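Local coordinates for protein mannuronan C5-epimerase (Pseudomonas syringae pv. tomato, PDB 4NK6) that epimerises beta-D-mannuronate to alpha-L-guluronate in the polymer during alginate synthesis and helps carry the nascent chain safely through the periplasm, at residues V29-S34 and N304-R309. Sequence-based numbering, arbitrary orientation.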
ATOM      1  N   VAL A  29      14.355  18.401  -3.159  1.00 56.85           N
ATOM      2  CA  VAL A  29      13.122  19.159  -3.008  1.00 54.46           C
ATOM      3  C   VAL A  29      11.974  18.174  -2.858  1.00 52.05           C
ATOM      4  O   VAL A  29      11.657  17.419  -3.777  1.00 54.16           O
ATOM      5  CB  VAL A  29      12.874  20.069  -4.219  1.00 59.31           C
ATOM      6  CG1 VAL A  29      11.523  20.764  -4.097  1.00 61.22           C
ATOM      7  CG2 VAL A  29      13.995  21.087  -4.348  1.00 61.30           C
ATOM      8  N   LEU A  30      11.367  18.163  -1.682  1.00 50.18           N
ATOM      9  CA  LEU A  30      10.344  17.174  -1.381  1.00 46.78           C
ATOM     10  C   LEU A  30       8.974  17.829  -1.479  1.00 49.28           C
ATOM     11  O   LEU A  30       8.833  19.005  -1.169  1.00 45.49           O
ATOM     12  CB  LEU A  30      10.576  16.586   0.012  1.00 42.23           C
ATOM     13  CG  LEU A  30      11.909  15.856   0.183  1.00 45.10           C
ATOM     14  CD1 LEU A  30      12.130  15.505   1.635  1.00 49.63           C
ATOM     15  CD2 LEU A  30      11.946  14.604  -0.687  1.00 36.69           C
ATOM     16  N   PRO A  31       7.967  17.067  -1.938  1.00 46.61           N
ATOM     17  CA  PRO A  31       6.608  17.589  -2.096  1.00 47.01           C
ATOM     18  C   PRO A  31       6.095  18.183  -0.792  1.00 47.87           C
ATOM     19  O   PRO A  31       6.368  17.648   0.286  1.00 43.58           O
ATOM     20  CB  PRO A  31       5.789  16.340  -2.449  1.00 43.69           C
ATOM     21  CG  PRO A  31       6.777  15.397  -3.040  1.00 42.64           C
ATOM     22  CD  PRO A  31       8.070  15.652  -2.337  1.00 39.37           C
ATOM     23  N   ASP A  32       5.364  19.284  -0.905  1.00 44.21           N
ATOM     24  CA  ASP A  32       4.724  19.921   0.231  1.00 48.64           C
ATOM     25  C   ASP A  32       3.561  19.033   0.682  1.00 46.55           C
ATOM     26  O   ASP A  32       2.798  18.554  -0.144  1.00 46.73           O
ATOM     27  CB  ASP A  32       4.247  21.317  -0.193  1.00 53.97           C
ATOM     28  CG  ASP A  32       3.429  22.008   0.867  1.00 62.16           C
ATOM     29  OD1 ASP A  32       3.629  21.726   2.066  1.00 63.43           O
ATOM     30  OD2 ASP A  32       2.579  22.842   0.495  1.00 71.23           O
ATOM     31  N   LEU A  33       3.449  18.794   1.987  1.00 48.61           N
ATOM     32  CA  LEU A  33       2.414  17.904   2.517  1.00 49.31           C
ATOM     33  C   LEU A  33       1.278  18.673   3.192  1.00 50.65           C
ATOM     34  O   LEU A  33       0.279  18.080   3.615  1.00 48.78           O
ATOM     35  CB  LEU A  33       3.017  16.930   3.532  1.00 41.77           C
ATOM     36  CG  LEU A  33       4.187  16.059   3.073  1.00 46.06           C
ATOM     37  CD1 LEU A  33       4.724  15.250   4.245  1.00 42.07           C
ATOM     38  CD2 LEU A  33       3.755  15.147   1.939  1.00 36.92           C
ATOM     39  N   SER A  34       1.441  19.988   3.290  1.00 51.38           N
ATOM     40  CA  SER A  34       0.567  20.821   4.112  1.00 51.90           C
ATOM     41  C   SER A  34      -0.899  20.851   3.672  1.00 54.97           C
ATOM     42  O   SER A  34      -1.782  21.139   4.480  1.00 54.74           O
ATOM     43  CB  SER A  34       1.118  22.248   4.212  1.00 53.27           C
ATOM     44  OG  SER A  34       1.017  22.920   2.971  1.00 56.21           O
ATOM     45  N   ASN A 304       9.681   7.523  -9.946  1.00 32.73           N
ATOM     46  CA  ASN A 304       9.469   8.943  -9.686  1.00 30.44           C
ATOM     47  C   ASN A 304       8.597   9.200  -8.470  1.00 36.08           C
ATOM     48  O   ASN A 304       7.696  10.040  -8.502  1.00 39.15           O
ATOM     49  CB  ASN A 304       8.872   9.610 -10.931  1.00 33.65           C
ATOM     50  CG  ASN A 304       9.712   9.352 -12.176  1.00 42.63           C
ATOM     51  OD1 ASN A 304      10.942   9.307 -12.103  1.00 48.53           O
ATOM     52  ND2 ASN A 304       9.057   9.161 -13.311  1.00 37.81           N
ATOM     53  N   SER A 305       8.873   8.462  -7.403  1.00 32.89           N
ATOM     54  CA  SER A 305       8.095   8.551  -6.179  1.00 34.86           C
ATOM     55  C   SER A 305       8.959   9.051  -5.022  1.00 38.26           C
ATOM     56  O   SER A 305      10.172   9.256  -5.161  1.00 36.76           O
ATOM     57  CB  SER A 305       7.473   7.189  -5.845  1.00 35.65           C
ATOM     58  OG  SER A 305       6.555   6.781  -6.852  1.00 32.82           O
ATOM     59  N   PHE A 306       8.324   9.254  -3.877  1.00 34.15           N
ATOM     60  CA  PHE A 306       8.997   9.869  -2.755  1.00 31.72           C
ATOM     61  C   PHE A 306       8.633   9.137  -1.490  1.00 35.06           C
ATOM     62  O   PHE A 306       7.454   9.012  -1.142  1.00 42.82           O
ATOM     63  CB  PHE A 306       8.587  11.340  -2.616  1.00 33.62           C
ATOM     64  CG  PHE A 306       8.740  12.152  -3.874  1.00 36.19           C
ATOM     65  CD1 PHE A 306       7.754  12.140  -4.851  1.00 39.27           C
ATOM     66  CD2 PHE A 306       9.847  12.968  -4.058  1.00 36.78           C
ATOM     67  CE1 PHE A 306       7.880  12.913  -6.006  1.00 39.50           C
ATOM     68  CE2 PHE A 306       9.979  13.746  -5.205  1.00 41.74           C
ATOM     69  CZ  PHE A 306       8.992  13.720  -6.178  1.00 42.46           C
ATOM     70  N   ILE A 307       9.656   8.655  -0.802  1.00 33.21           N
ATOM     71  CA  ILE A 307       9.472   7.955   0.453  1.00 32.82           C
ATOM     72  C   ILE A 307      10.256   8.717   1.506  1.00 34.47           C
ATOM     73  O   ILE A 307      11.481   8.616   1.561  1.00 35.65           O
ATOM     74  CB  ILE A 307       9.968   6.491   0.342  1.00 29.01           C
ATOM     75  CG1 ILE A 307       9.203   5.750  -0.768  1.00 29.05           C
ATOM     76  CG2 ILE A 307       9.815   5.774   1.683  1.00 27.22           C
ATOM     77  CD1 ILE A 307       9.748   4.336  -1.071  1.00 26.67           C
ATOM     78  N   PHE A 308       9.565   9.515   2.320  1.00 34.05           N
ATOM     79  CA  PHE A 308      10.283  10.404   3.233  1.00 35.02           C
ATOM     80  C   PHE A 308       9.678  10.603   4.622  1.00 36.28           C
ATOM     81  O   PHE A 308       8.456  10.598   4.800  1.00 31.89           O
ATOM     82  CB  PHE A 308      10.636  11.752   2.570  1.00 34.27           C
ATOM     83  CG  PHE A 308       9.442  12.589   2.149  1.00 38.39           C
ATOM     84  CD1 PHE A 308       8.750  12.309   0.976  1.00 40.56           C
ATOM     85  CD2 PHE A 308       9.051  13.683   2.899  1.00 38.09           C
ATOM     86  CE1 PHE A 308       7.672  13.088   0.581  1.00 39.99           C
ATOM     87  CE2 PHE A 308       7.976  14.476   2.503  1.00 41.23           C
ATOM     88  CZ  PHE A 308       7.286  14.174   1.344  1.00 40.26           C
ATOM     89  N   ARG A 309      10.569  10.780   5.596  1.00 33.07           N
ATOM     90  CA  ARG A 309      10.203  11.001   6.995  1.00 36.26           C
ATOM     91  C   ARG A 309       9.265   9.932   7.583  1.00 37.16           C
ATOM     92  O   ARG A 309       8.453  10.220   8.454  1.00 39.00           O
ATOM     93  CB  ARG A 309       9.648  12.419   7.185  1.00 34.23           C
ATOM     94  CG  ARG A 309      10.734  13.492   7.002  1.00 36.93           C
ATOM     95  CD  ARG A 309      10.362  14.804   7.648  1.00 52.11           C
ATOM     96  NE  ARG A 309       9.156  15.382   7.062  1.00 63.09           N
ATOM     97  CZ  ARG A 309       9.157  16.219   6.028  1.00 67.74           C
ATOM     98  NH1 ARG A 309      10.309  16.580   5.457  1.00 63.69           N
ATOM     99  NH2 ARG A 309       8.006  16.697   5.568  1.00 62.69           N
TER
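Pro31 sets the CG-CD edge of its ring on one face of the Phe306 phenyl: CG stands above the ring centre, 3.8 Å from the centroid and 8° off the normal, a CH-pi contact. The neighbouring CD comes down near the rim, 3.7 Å from Phe306 CD2, and also reaches the second aromatic, with CD 3.9 Å from Phe308 CE1. Pro31 thus wedges between two phenylalanines that project from the same side of strand 306-308, while Ile307 between them turns away.

Leu30 and Leu33 close on Phe308 from different directions. Leu30 CB lies over one ring face, displaced toward the rim and 4.3 Å from the centroid in a second CH-pi contact, and Leu30 CD1 runs on along the ring to within 3.8 Å of Phe308 CD2. Leu33 approaches the far end of the same ring, CD2 lying 3.7 Å from Phe308 CZ. With chi1 at 63°, CG of Phe308 sits between its backbone N and carbonyl carbon, a placing that stands the ring up among these three residues. Arg309 bends back at chi3, bringing its guanidinium beside the phenyl: Phe308 CD2 lies over the guanidinium face, and NH2 is 3.8 Å from Leu33 CD1.

The segments meet chiefly through apolar packing, without hydrogen bonds between them. On the outer side, Asp32 forms an Asx turn, OD1 accepting from the N of Ser34, and OD2 accepts from Ser34 OG.

The fold is a right-handed parallel beta-helix, and the extended N-terminal segment 29-34 passes along its outside before helix 38-41. Strand 306-308 lies between parallel strands 281-288 and 330-337; Leu30 also rests on Ile330 and Tyr333, while Pro31 and Leu33 reach Ile281, so the segment spans three successive coils.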